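Local coordinates for protein 3-deoxy-d-manno-octulosonic-acid transferase (Acinetobacter baumannii, PDB 4BFC) that probably binds the sugar donor CMP-Kdo through this C-terminal domain and transfers Kdo to the lipid A precursor in lipopolysaccharide synthesis, at residues A[50-60]-A[83-94]. Numbering follows the deposited sequence.
Sequences THAPEEQQILE and RFDEVFEICQNL
Arg83 grips the carboxylate of Glu55 end-on, NH2 to OE1 and NH1 to OE2 both at 2.9 Å, each bond nearly straight. The carboxylate and guanidinium planes are 31° apart, yet both oxygens lie near the latter. Glu55 gets there by bending at chi2 (93°), which lays CD against Val87 CG2, 3.6 Å away. Ala52 lies over one guanidinium face, N 3.4 Å above the plane toward the rim and CB near NH2. One turn beyond Val87, Ile90 CG2 meets Gln56 OE1 at 3.5 Å, and a water donates to that oxygen and Ile90 O. Leu94 closes the far end, its CD1 on Leu59 CB at 3.6 Å and its CD2 against Glu60 CG.

In the second shell, Thr50 OG1 donates to Glu55 OE2 at 2.7 Å, from the opposite carboxylate face to Arg83 NH1, while another water links NH1 to Thr50 O. Arg83 NE turns to Asn165 O of the second subunit.

Helices 54-60 and 84-93 run side by side at 27°, neighbours in the parallel alpha/beta domain, a Rossmann-like fold as in GT-B glycosyltransferases. With OE2 taking two donors, the buried carboxylate is probably stabilised as an anion, and its arginine ties this helix pair to the subunit interface.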
loop_
_atom_site.group_PDB
_atom_site.type_symbol
_atom_site.label_atom_id
_atom_site.label_comp_id
_atom_site.label_asym_id
_atom_site.label_seq_id
_atom_site.Cartn_x
_atom_site.Cartn_y
_atom_site.Cartn_z
ATOM N N THR A 50 8.064 9.910 2.347
ATOM C CA THR A 50 7.081 10.959 2.536
ATOM C C THR A 50 5.785 10.636 1.811
ATOM O O THR A 50 5.742 9.915 0.795
ATOM C CB THR A 50 7.591 12.335 2.048
ATOM O OG1 THR A 50 8.109 12.213 0.724
ATOM C CG2 THR A 50 8.717 12.841 3.000
ATOM N N HIS A 51 4.712 11.194 2.371
ATOM C CA HIS A 51 3.344 11.238 1.821
ATOM C C HIS A 51 2.857 12.659 1.718
ATOM O O HIS A 51 3.343 13.516 2.490
ATOM C CB HIS A 51 2.372 10.532 2.773
ATOM C CG HIS A 51 2.644 9.060 3.025
ATOM N ND1 HIS A 51 1.674 8.123 2.902
ATOM C CD2 HIS A 51 3.803 8.385 3.403
ATOM C CE1 HIS A 51 2.204 6.913 3.261
ATOM N NE2 HIS A 51 3.483 7.078 3.544
ATOM N N ALA A 52 1.842 12.921 0.866
ATOM C CA ALA A 52 1.195 14.247 0.803
ATOM C C ALA A 52 0.537 14.472 2.172
ATOM O O ALA A 52 -0.074 13.553 2.731
ATOM C CB ALA A 52 0.150 14.290 -0.274
ATOM N N PRO A 53 0.620 15.682 2.729
ATOM C CA PRO A 53 1.156 16.974 2.215
ATOM C C PRO A 53 2.544 17.263 2.821
ATOM O O PRO A 53 3.002 18.423 2.861
ATOM C CB PRO A 53 0.127 17.970 2.773
ATOM C CG PRO A 53 -0.135 17.431 4.111
ATOM C CD PRO A 53 -0.175 15.909 3.957
ATOM N N GLU A 54 3.235 16.226 3.240
ATOM C CA GLU A 54 4.539 16.379 3.968
ATOM C C GLU A 54 5.611 17.085 3.097
ATOM O O GLU A 54 6.369 17.892 3.640
ATOM C CB GLU A 54 5.078 15.059 4.450
ATOM C CG GLU A 54 4.204 14.361 5.474
ATOM C CD GLU A 54 4.777 13.021 5.924
ATOM O OE1 GLU A 54 5.266 12.224 5.046
ATOM O OE2 GLU A 54 4.807 12.759 7.142
ATOM N N GLU A 55 5.755 16.720 1.806
ATOM C CA GLU A 55 6.730 17.373 0.930
ATOM C C GLU A 55 6.418 18.875 0.810
ATOM O O GLU A 55 7.358 19.680 1.045
ATOM C CB GLU A 55 6.863 16.772 -0.453
ATOM C CG GLU A 55 7.173 15.251 -0.518
ATOM C CD GLU A 55 5.903 14.443 -0.632
ATOM O OE1 GLU A 55 4.768 14.986 -0.756
ATOM O OE2 GLU A 55 6.024 13.210 -0.622
ATOM N N GLN A 56 5.172 19.215 0.462
ATOM C CA GLN A 56 4.744 20.611 0.380
ATOM C C GLN A 56 5.085 21.335 1.708
ATOM O O GLN A 56 5.747 22.422 1.675
ATOM C CB GLN A 56 3.260 20.671 0.063
ATOM C CG GLN A 56 2.717 22.088 -0.020
ATOM C CD GLN A 56 3.245 22.775 -1.250
ATOM O OE1 GLN A 56 3.158 22.233 -2.343
ATOM N NE2 GLN A 56 3.815 23.976 -1.080
ATOM N N GLN A 57 4.634 20.772 2.840
ATOM C CA GLN A 57 4.729 21.478 4.138
ATOM C C GLN A 57 6.147 21.667 4.606
ATOM O O GLN A 57 6.526 22.786 5.057
ATOM C CB GLN A 57 3.888 20.839 5.249
ATOM C CG GLN A 57 2.364 20.812 4.973
ATOM C CD GLN A 57 1.568 20.178 6.093
ATOM O OE1 GLN A 57 0.358 20.410 6.196
ATOM N NE2 GLN A 57 2.184 19.349 6.887
ATOM N N ILE A 58 6.964 20.622 4.539
ATOM C CA ILE A 58 8.366 20.719 4.969
ATOM C C ILE A 58 9.193 21.574 3.988
ATOM O O ILE A 58 9.977 22.431 4.440
ATOM C CB ILE A 58 9.016 19.316 5.174
ATOM C CG1 ILE A 58 8.318 18.609 6.349
ATOM C CG2 ILE A 58 10.488 19.459 5.435
ATOM C CD1 ILE A 58 8.576 17.135 6.397
ATOM N N LEU A 59 9.080 21.343 2.671
ATOM C CA LEU A 59 9.822 22.180 1.710
ATOM C C LEU A 59 9.440 23.667 1.826
ATOM O O LEU A 59 10.351 24.515 1.709
ATOM C CB LEU A 59 9.742 21.738 0.271
ATOM C CG LEU A 59 10.323 20.336 0.119
ATOM C CD1 LEU A 59 9.937 19.864 -1.293
ATOM C CD2 LEU A 59 11.832 20.314 0.332
ATOM N N GLU A 60 8.173 23.963 2.097
ATOM C CA GLU A 60 7.720 25.396 2.273
ATOM C C GLU A 60 8.425 26.039 3.458
ATOM O O GLU A 60 8.901 27.208 3.345
ATOM C CB GLU A 60 6.229 25.463 2.572
ATOM C CG GLU A 60 5.277 25.529 1.415
ATOM C CD GLU A 60 3.819 25.536 1.885
ATOM O OE1 GLU A 60 3.534 25.289 3.096
ATOM O OE2 GLU A 60 2.954 25.743 1.023
ATOM N N ARG A 83 4.002 8.830 -7.277
ATOM C CA ARG A 83 4.012 10.232 -6.897
ATOM C C ARG A 83 5.285 10.980 -7.235
ATOM O O ARG A 83 5.371 12.161 -6.955
ATOM C CB ARG A 83 3.693 10.443 -5.384
ATOM C CG ARG A 83 2.264 10.116 -4.987
ATOM C CD ARG A 83 1.913 10.538 -3.588
ATOM N NE ARG A 83 1.951 12.004 -3.423
ATOM C CZ ARG A 83 2.875 12.619 -2.691
ATOM N NH1 ARG A 83 3.837 11.932 -2.043
ATOM N NH2 ARG A 83 2.823 13.959 -2.592
ATOM N N PHE A 84 6.332 10.313 -7.751
ATOM C CA PHE A 84 7.554 11.070 -8.089
ATOM C C PHE A 84 7.332 12.302 -8.940
ATOM O O PHE A 84 7.840 13.350 -8.614
ATOM C CB PHE A 84 8.552 10.114 -8.763
ATOM C CG PHE A 84 9.125 9.036 -7.847
ATOM C CD1 PHE A 84 8.995 9.032 -6.421
ATOM C CD2 PHE A 84 9.739 7.925 -8.433
ATOM C CE1 PHE A 84 9.606 8.036 -5.648
ATOM C CE2 PHE A 84 10.296 6.916 -7.662
ATOM C CZ PHE A 84 10.233 6.946 -6.274
ATOM N N ASP A 85 6.602 12.239 -10.082
ATOM C CA ASP A 85 6.382 13.437 -10.887
ATOM C C ASP A 85 5.566 14.498 -10.138
ATOM O O ASP A 85 5.830 15.699 -10.318
ATOM C CB ASP A 85 5.698 13.051 -12.234
ATOM C CG ASP A 85 6.650 12.387 -13.168
ATOM O OD1 ASP A 85 7.895 12.409 -12.933
ATOM O OD2 ASP A 85 6.157 11.842 -14.168
ATOM N N GLU A 86 4.630 14.077 -9.299
ATOM C CA GLU A 86 3.844 14.991 -8.428
ATOM C C GLU A 86 4.746 15.812 -7.524
ATOM O O GLU A 86 4.587 17.031 -7.415
ATOM C CB GLU A 86 2.781 14.244 -7.596
ATOM C CG GLU A 86 2.167 15.025 -6.428
ATOM C CD GLU A 86 1.234 16.147 -6.870
ATOM O OE1 GLU A 86 0.948 16.279 -8.111
ATOM O OE2 GLU A 86 0.805 16.945 -5.985
ATOM N N VAL A 87 5.679 15.138 -6.876
ATOM C CA VAL A 87 6.603 15.814 -5.973
ATOM C C VAL A 87 7.562 16.732 -6.759
ATOM O O VAL A 87 7.817 17.830 -6.280
ATOM C CB VAL A 87 7.295 14.785 -5.106
ATOM C CG1 VAL A 87 8.353 15.457 -4.207
ATOM C CG2 VAL A 87 6.279 14.042 -4.233
ATOM N N PHE A 88 8.040 16.314 -7.966
ATOM C CA PHE A 88 8.799 17.222 -8.798
ATOM C C PHE A 88 7.992 18.523 -8.992
ATOM O O PHE A 88 8.561 19.632 -8.780
ATOM C CB PHE A 88 9.215 16.570 -10.123
ATOM C CG PHE A 88 10.146 17.464 -10.913
ATOM C CD1 PHE A 88 11.441 17.694 -10.448
ATOM C CD2 PHE A 88 9.703 18.079 -12.092
ATOM C CE1 PHE A 88 12.319 18.503 -11.157
ATOM C CE2 PHE A 88 10.563 18.902 -12.803
ATOM C CZ PHE A 88 11.871 19.127 -12.327
ATOM N N GLU A 89 6.710 18.419 -9.334
ATOM C CA GLU A 89 5.873 19.626 -9.489
ATOM C C GLU A 89 5.757 20.507 -8.240
ATOM O O GLU A 89 5.731 21.735 -8.345
ATOM C CB GLU A 89 4.504 19.323 -10.032
ATOM C CG GLU A 89 4.512 18.751 -11.414
ATOM C CD GLU A 89 5.190 19.674 -12.392
ATOM O OE1 GLU A 89 4.802 20.860 -12.477
ATOM O OE2 GLU A 89 6.139 19.204 -13.050
ATOM N N ILE A 90 5.674 19.885 -7.071
ATOM C CA ILE A 90 5.677 20.590 -5.772
ATOM C C ILE A 90 6.947 21.414 -5.647
ATOM O O ILE A 90 6.894 22.599 -5.276
ATOM C CB ILE A 90 5.521 19.595 -4.603
ATOM C CG1 ILE A 90 4.124 18.960 -4.626
ATOM C CG2 ILE A 90 5.835 20.253 -3.257
ATOM C CD1 ILE A 90 3.951 17.768 -3.651
ATOM N N CYS A 91 8.089 20.791 -5.964
ATOM C CA CYS A 91 9.422 21.446 -5.870
ATOM C C CYS A 91 9.508 22.618 -6.840
ATOM O O CYS A 91 9.964 23.706 -6.466
ATOM C CB CYS A 91 10.502 20.410 -6.204
ATOM S SG CYS A 91 10.644 19.135 -4.944
ATOM N N GLN A 92 9.110 22.351 -8.087
ATOM C CA GLN A 92 9.091 23.378 -9.143
ATOM C C GLN A 92 8.265 24.588 -8.796
ATOM O O GLN A 92 8.716 25.716 -9.063
ATOM C CB GLN A 92 8.612 22.781 -10.448
ATOM C CG GLN A 92 9.643 21.851 -11.108
ATOM C CD GLN A 92 11.028 22.436 -11.284
ATOM O OE1 GLN A 92 11.895 22.326 -10.413
ATOM N NE2 GLN A 92 11.252 23.046 -12.428
ATOM N N ASN A 93 7.096 24.377 -8.214
ATOM C CA ASN A 93 6.201 25.470 -7.805
ATOM C C ASN A 93 6.707 26.297 -6.645
ATOM O O ASN A 93 6.318 27.449 -6.463
ATOM C CB ASN A 93 4.811 24.948 -7.531
ATOM C CG ASN A 93 4.070 24.626 -8.822
ATOM O OD1 ASN A 93 4.632 24.750 -9.924
ATOM N ND2 ASN A 93 2.817 24.225 -8.702
ATOM N N LEU A 94 7.596 25.697 -5.867
ATOM C CA LEU A 94 8.195 26.386 -4.760
ATOM C C LEU A 94 9.412 27.168 -5.244
ATOM O O LEU A 94 10.122 27.755 -4.436
ATOM C CB LEU A 94 8.545 25.380 -3.635
ATOM C CG LEU A 94 7.415 25.169 -2.633
ATOM C CD1 LEU A 94 7.719 23.942 -1.780
ATOM C CD2 LEU A 94 7.118 26.347 -1.698
HETATM O O HOH W 1 4.334 9.039 -1.329
HETATM O O HOH W 2 4.470 23.494 -4.296
#